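Local coordinates for protein probable hydrogenase maturation factor HypB (Methanocaldococcus jannaschii, PDB 2HF9) that binds GTP as a homodimer, probably hydrolyses it slowly and probably helps insert nickel into the metal centre of [NiFe] hydrogenases during their maturation, at residues N95-V107 with I124-L138. Residues are numbered along the deposited sequence; the frame is centred on the assembly and turned at random.
With ZN (zinc ion), chain D; MG (magnesium ion), chain C; GSP (5'-guanosine-diphosphate-monothiophosphate), chain E.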
loop_
_atom_site.group_PDB
_atom_site.type_symbol
_atom_site.label_atom_id
_atom_site.label_comp_id
_atom_site.label_asym_id
_atom_site.label_seq_id
_atom_site.Cartn_x
_atom_site.Cartn_y
_atom_site.Cartn_z
ATOM N N ASN A 95 -11.506 -13.740 -1.191
ATOM C CA ASN A 95 -11.202 -12.943 -2.367
ATOM C C ASN A 95 -11.975 -11.635 -2.261
ATOM O O ASN A 95 -13.209 -11.618 -2.312
ATOM C CB ASN A 95 -11.547 -13.698 -3.651
ATOM C CG ASN A 95 -10.676 -14.928 -3.862
ATOM O OD1 ASN A 95 -9.450 -14.858 -3.802
ATOM N ND2 ASN A 95 -11.313 -16.063 -4.133
ATOM N N THR A 96 -11.236 -10.543 -2.092
ATOM C CA THR A 96 -11.819 -9.278 -1.655
ATOM C C THR A 96 -12.199 -8.330 -2.787
ATOM O O THR A 96 -12.677 -7.224 -2.534
ATOM C CB THR A 96 -10.887 -8.550 -0.660
ATOM O OG1 THR A 96 -9.593 -8.391 -1.249
ATOM C CG2 THR A 96 -10.754 -9.346 0.632
ATOM N N GLY A 97 -11.992 -8.765 -4.029
ATOM C CA GLY A 97 -12.331 -7.961 -5.205
ATOM C C GLY A 97 -11.683 -6.592 -5.185
ATOM O O GLY A 97 -10.483 -6.469 -4.949
ATOM N N LYS A 98 -12.489 -5.560 -5.413
ATOM C CA LYS A 98 -11.979 -4.191 -5.482
ATOM C C LYS A 98 -12.061 -3.457 -4.140
ATOM O O LYS A 98 -11.676 -2.287 -4.037
ATOM C CB LYS A 98 -12.685 -3.407 -6.596
ATOM C CG LYS A 98 -12.442 -3.981 -7.987
ATOM C CD LYS A 98 -13.015 -3.096 -9.083
ATOM C CE LYS A 98 -12.786 -3.715 -10.455
ATOM N NZ LYS A 98 -13.329 -2.874 -11.560
ATOM N N GLU A 99 -12.543 -4.154 -3.113
ATOM C CA GLU A 99 -12.630 -3.598 -1.764
ATOM C C GLU A 99 -11.236 -3.385 -1.158
ATOM O O GLU A 99 -10.376 -4.267 -1.215
ATOM C CB GLU A 99 -13.484 -4.501 -0.869
ATOM C CG GLU A 99 -14.367 -3.752 0.127
ATOM C CD GLU A 99 -15.339 -2.793 -0.545
ATOM O OE1 GLU A 99 -16.080 -3.219 -1.460
ATOM O OE2 GLU A 99 -15.364 -1.607 -0.154
ATOM N N CYS A 100 -11.023 -2.204 -0.586
ATOM C CA CYS A 100 -9.724 -1.829 -0.026
ATOM C C CYS A 100 -9.616 -2.138 1.469
ATOM O O CYS A 100 -8.756 -1.591 2.166
ATOM C CB CYS A 100 -9.438 -0.349 -0.296
ATOM S SG CYS A 100 -10.717 0.772 0.282
ATOM N N HIS A 101 -10.489 -3.023 1.947
ATOM C CA HIS A 101 -10.536 -3.433 3.350
ATOM C C HIS A 101 -11.431 -4.662 3.496
ATOM O O HIS A 101 -12.331 -4.879 2.684
ATOM C CB HIS A 101 -11.091 -2.300 4.221
ATOM C CG HIS A 101 -12.517 -1.950 3.922
ATOM N ND1 HIS A 101 -12.873 -0.999 2.990
ATOM C CD2 HIS A 101 -13.678 -2.436 4.425
ATOM C CE1 HIS A 101 -14.190 -0.907 2.938
ATOM N NE2 HIS A 101 -14.702 -1.770 3.797
ATOM N N LEU A 102 -11.175 -5.464 4.525
ATOM C CA LEU A 102 -12.153 -6.444 4.983
ATOM C C LEU A 102 -13.168 -5.713 5.859
ATOM O O LEU A 102 -12.884 -4.622 6.351
ATOM C CB LEU A 102 -11.478 -7.557 5.793
ATOM C CG LEU A 102 -10.575 -8.567 5.079
ATOM C CD1 LEU A 102 -9.869 -9.427 6.107
ATOM C CD2 LEU A 102 -11.361 -9.436 4.120
ATOM N N ASP A 103 -14.343 -6.306 6.052
ATOM C CA ASP A 103 -15.323 -5.766 7.000
ATOM C C ASP A 103 -15.853 -6.862 7.931
ATOM O O ASP A 103 -15.591 -8.042 7.710
ATOM C CB ASP A 103 -16.448 -4.998 6.274
ATOM C CG ASP A 103 -17.344 -5.894 5.418
ATOM O OD1 ASP A 103 -17.310 -7.129 5.564
ATOM O OD2 ASP A 103 -18.107 -5.343 4.593
ATOM N N ALA A 104 -16.578 -6.473 8.977
ATOM C CA ALA A 104 -17.105 -7.435 9.952
ATOM C C ALA A 104 -18.080 -8.441 9.333
ATOM O O ALA A 104 -18.145 -9.596 9.762
ATOM C CB ALA A 104 -17.758 -6.711 11.113
ATOM N N HIS A 105 -18.829 -7.995 8.326
ATOM C CA HIS A 105 -19.802 -8.834 7.641
ATOM C C HIS A 105 -19.145 -10.048 6.983
ATOM O O HIS A 105 -19.535 -11.191 7.244
ATOM C CB HIS A 105 -20.587 -8.010 6.611
ATOM C CG HIS A 105 -21.591 -8.807 5.840
ATOM N ND1 HIS A 105 -21.641 -8.808 4.462
ATOM C CD2 HIS A 105 -22.574 -9.640 6.254
ATOM C CE1 HIS A 105 -22.618 -9.604 4.061
ATOM N NE2 HIS A 105 -23.200 -10.120 5.129
ATOM N N LEU A 106 -18.145 -9.793 6.144
ATOM C CA LEU A 106 -17.432 -10.863 5.457
ATOM C C LEU A 106 -16.687 -11.762 6.450
ATOM O O LEU A 106 -16.692 -12.988 6.301
ATOM C CB LEU A 106 -16.494 -10.297 4.379
ATOM C CG LEU A 106 -16.983 -10.286 2.917
ATOM C CD1 LEU A 106 -18.364 -9.654 2.743
ATOM C CD2 LEU A 106 -15.967 -9.583 2.021
ATOM N N VAL A 107 -16.074 -11.148 7.463
ATOM C CA VAL A 107 -15.396 -11.881 8.535
ATOM C C VAL A 107 -16.384 -12.757 9.323
ATOM O O VAL A 107 -16.081 -13.906 9.635
ATOM C CB VAL A 107 -14.592 -10.932 9.473
ATOM C CG1 VAL A 107 -14.151 -11.647 10.754
ATOM C CG2 VAL A 107 -13.382 -10.356 8.737
ATOM N N ILE A 124 -6.203 -12.744 11.329
ATOM C CA ILE A 124 -6.822 -12.254 10.104
ATOM C C ILE A 124 -5.856 -11.343 9.358
ATOM O O ILE A 124 -5.450 -10.304 9.888
ATOM C CB ILE A 124 -8.129 -11.472 10.389
ATOM C CG1 ILE A 124 -9.073 -12.279 11.288
ATOM C CG2 ILE A 124 -8.808 -11.067 9.074
ATOM C CD1 ILE A 124 -10.377 -11.555 11.617
ATOM N N GLU A 125 -5.480 -11.729 8.140
ATOM C CA GLU A 125 -4.684 -10.835 7.309
ATOM C C GLU A 125 -5.594 -9.966 6.459
ATOM O O GLU A 125 -6.237 -10.443 5.522
ATOM C CB GLU A 125 -3.676 -11.577 6.431
ATOM C CG GLU A 125 -2.765 -10.616 5.676
ATOM C CD GLU A 125 -1.589 -11.291 5.017
ATOM O OE1 GLU A 125 -1.224 -12.403 5.438
ATOM O OE2 GLU A 125 -1.023 -10.716 4.064
ATOM N N ASN A 126 -5.642 -8.687 6.815
ATOM C CA ASN A 126 -6.434 -7.704 6.102
ATOM C C ASN A 126 -5.796 -7.399 4.750
ATOM O O ASN A 126 -4.671 -7.828 4.475
ATOM C CB ASN A 126 -6.526 -6.427 6.941
ATOM C CG ASN A 126 -7.867 -5.739 6.819
ATOM O OD1 ASN A 126 -8.420 -5.598 5.725
ATOM N ND2 ASN A 126 -8.390 -5.288 7.949
ATOM N N VAL A 127 -6.500 -6.658 3.904
ATOM C CA VAL A 127 -5.921 -6.264 2.620
ATOM C C VAL A 127 -4.818 -5.219 2.860
ATOM O O VAL A 127 -4.892 -4.445 3.817
ATOM C CB VAL A 127 -6.988 -5.755 1.616
ATOM C CG1 VAL A 127 -8.266 -6.600 1.682
ATOM C CG2 VAL A 127 -7.308 -4.313 1.867
ATOM N N GLY A 128 -3.787 -5.229 2.015
ATOM C CA GLY A 128 -2.667 -4.288 2.142
ATOM C C GLY A 128 -3.043 -2.882 1.716
ATOM O O GLY A 128 -3.138 -2.593 0.524
ATOM N N ASN A 129 -3.251 -2.012 2.705
ATOM C CA ASN A 129 -3.768 -0.660 2.508
ATOM C C ASN A 129 -3.692 0.053 3.850
ATOM O O ASN A 129 -4.126 -0.497 4.866
ATOM C CB ASN A 129 -5.231 -0.709 2.027
ATOM C CG ASN A 129 -5.720 0.618 1.437
ATOM O OD1 ASN A 129 -5.730 1.655 2.102
ATOM N ND2 ASN A 129 -6.154 0.574 0.183
ATOM N N LEU A 130 -3.145 1.268 3.857
ATOM C CA LEU A 130 -3.021 2.047 5.091
ATOM C C LEU A 130 -4.129 3.087 5.290
ATOM O O LEU A 130 -4.073 3.880 6.233
ATOM C CB LEU A 130 -1.644 2.725 5.171
ATOM C CG LEU A 130 -0.408 1.881 5.496
ATOM C CD1 LEU A 130 0.833 2.762 5.481
ATOM C CD2 LEU A 130 -0.538 1.160 6.843
ATOM N N ILE A 131 -5.130 3.078 4.414
ATOM C CA ILE A 131 -6.221 4.053 4.473
ATOM C C ILE A 131 -7.548 3.442 4.947
ATOM O O ILE A 131 -7.982 3.714 6.070
ATOM C CB ILE A 131 -6.392 4.818 3.122
ATOM C CG1 ILE A 131 -5.245 5.808 2.904
ATOM C CG2 ILE A 131 -7.700 5.590 3.082
ATOM C CD1 ILE A 131 -4.082 5.253 2.134
ATOM N N CYS A 132 -8.164 2.605 4.105
ATOM C CA CYS A 132 -9.529 2.097 4.337
ATOM C C CYS A 132 -9.744 1.242 5.591
ATOM O O CYS A 132 -10.758 1.421 6.276
ATOM C CB CYS A 132 -10.031 1.308 3.128
ATOM S SG CYS A 132 -9.741 2.051 1.524
ATOM N N PRO A 133 -8.827 0.290 5.880
ATOM C CA PRO A 133 -9.048 -0.587 7.036
ATOM C C PRO A 133 -9.142 0.133 8.385
ATOM O O PRO A 133 -9.643 -0.445 9.350
ATOM C CB PRO A 133 -7.824 -1.515 7.010
ATOM C CG PRO A 133 -7.345 -1.480 5.601
ATOM C CD PRO A 133 -7.579 -0.064 5.174
ATOM N N ALA A 134 -8.676 1.380 8.448
ATOM C CA ALA A 134 -8.702 2.158 9.686
ATOM C C ALA A 134 -10.106 2.273 10.281
ATOM O O ALA A 134 -10.281 2.154 11.496
ATOM C CB ALA A 134 -8.108 3.541 9.457
ATOM N N ASP A 135 -11.099 2.485 9.416
ATOM C CA ASP A 135 -12.482 2.710 9.845
ATOM C C ASP A 135 -13.315 1.437 10.013
ATOM O O ASP A 135 -14.458 1.505 10.468
ATOM C CB ASP A 135 -13.194 3.655 8.870
ATOM C CG ASP A 135 -12.610 5.060 8.877
ATOM O OD1 ASP A 135 -12.069 5.492 9.919
ATOM O OD2 ASP A 135 -12.702 5.734 7.830
ATOM N N PHE A 136 -12.756 0.283 9.655
ATOM C CA PHE A 136 -13.530 -0.960 9.666
ATOM C C PHE A 136 -13.061 -1.998 10.684
ATOM O O PHE A 136 -12.183 -2.819 10.406
ATOM C CB PHE A 136 -13.627 -1.552 8.258
ATOM C CG PHE A 136 -14.558 -0.796 7.352
ATOM C CD1 PHE A 136 -14.091 0.259 6.571
ATOM C CD2 PHE A 136 -15.908 -1.131 7.291
ATOM C CE1 PHE A 136 -14.962 0.971 5.737
ATOM C CE2 PHE A 136 -16.782 -0.428 6.461
ATOM C CZ PHE A 136 -16.306 0.621 5.684
ATOM N N ASP A 137 -13.669 -1.932 11.867
ATOM C CA ASP A 137 -13.520 -2.927 12.926
ATOM C C ASP A 137 -14.042 -4.273 12.415
ATOM O O ASP A 137 -15.166 -4.360 11.912
ATOM C CB ASP A 137 -14.314 -2.456 14.155
ATOM C CG ASP A 137 -14.223 -3.403 15.345
ATOM O OD1 ASP A 137 -13.569 -4.466 15.262
ATOM O OD2 ASP A 137 -14.833 -3.070 16.388
ATOM N N LEU A 138 -13.215 -5.309 12.524
ATOM C CA LEU A 138 -13.571 -6.641 12.028
ATOM C C LEU A 138 -14.253 -7.505 13.090
ATOM O O LEU A 138 -14.784 -8.577 12.783
ATOM C CB LEU A 138 -12.331 -7.368 11.486
ATOM C CG LEU A 138 -11.517 -6.724 10.356
ATOM C CD1 LEU A 138 -10.475 -7.700 9.823
ATOM C CD2 LEU A 138 -12.403 -6.245 9.225
HETATM ZN ZN ZN D . -24.370 -11.530 5.443
HETATM MG MG MG C . 0.481 -11.315 2.661
HETATM P PG GSP E . 0.871 -8.660 0.913
HETATM O O3B GSP E . 2.343 -8.632 1.564
HETATM S S1G GSP E . 0.160 -7.093 1.019
HETATM O O2G GSP E . 1.068 -9.064 -0.560
HETATM O O3G GSP E . 0.021 -9.718 1.635
HETATM P PB GSP E . 2.680 -9.026 3.092
HETATM O O1B GSP E . 2.550 -7.817 3.931
HETATM O O2B GSP E . 1.888 -10.164 3.594
HETATM P PA GSP E . 5.039 -10.717 2.864
HETATM O O1A GSP E . 4.970 -11.522 4.106
HETATM O O2A GSP E . 4.565 -11.482 1.682
HETATM O O3A GSP E . 4.267 -9.312 3.011
HETATM O "O5'" GSP E . 6.541 -10.188 2.692
HETATM C "C5'" GSP E . 6.903 -9.353 1.610
HETATM C "C4'" GSP E . 8.375 -9.557 1.268
HETATM O "O4'" GSP E . 9.204 -9.011 2.280
HETATM C "C3'" GSP E . 8.767 -11.020 1.139
HETATM O "O3'" GSP E . 9.672 -11.085 0.061
HETATM C "C2'" GSP E . 9.475 -11.333 2.440
HETATM O "O2'" GSP E . 10.471 -12.308 2.283
HETATM C "C1'" GSP E . 10.094 -9.993 2.787
HETATM N N9 GSP E . 10.267 -9.694 4.218
HETATM C C8 GSP E . 9.312 -9.662 5.204
HETATM N N7 GSP E . 9.913 -9.283 6.354
HETATM C C5 GSP E . 11.225 -9.058 6.110
HETATM C C6 GSP E . 12.285 -8.651 6.921
HETATM O O6 GSP E . 12.102 -8.422 8.115
HETATM N N1 GSP E . 13.542 -8.498 6.364
HETATM C C2 GSP E . 13.747 -8.755 5.019
HETATM N N2 GSP E . 14.958 -8.614 4.490
HETATM N N3 GSP E . 12.693 -9.156 4.218
HETATM C C4 GSP E . 11.455 -9.301 4.763
HETATM O O HOH W 1 -10.731 -3.361 7.875
HETATM O O HOH W 2 1.901 -11.941 1.333
#
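Leu102, His101 and Cys100 bury most of their segment's share of this contact against 124-138. The branched end of Leu102 suits an apolar niche: CD1 lies 3.6 Å from Ile124 CG2, while CB packs against Leu138 CD2. The backbone N of Leu102 gives a nearly straight bond (168°) to Asn126 OD1 at 3.0 Å; Leu102 N lies somewhat off the plane of the Asn126 carbonyl, the same oxygen also accepts from Val127 N, and this pair of bonds restrains the amide. His101 turns CG between its own N and carbonyl carbon (chi1 65°), laying the imidazole on Phe136 as an offset stack, centroids 3.8 Å apart and planes at 13°. Within this P-loop GTPase domain of the SIMIBI class, the loops following parallel strands 90-95 and 121-125 converge on a metal site: Cys100, His101 and Cys132 bind zinc and, by similarity, nickel. Here Cys100 SG and Cys132 SG are instead joined at 2.0 Å in a disulfide, which packs beside Cys100 of the second subunit. With an alanine in place of Phe136, His101 would probably lose the flat surface beneath its ring and be freer to turn. At the other end of 124-138, Glu125 OE2 coordinates magnesium at 2.1 Å, alongside Thr52 and Asp80.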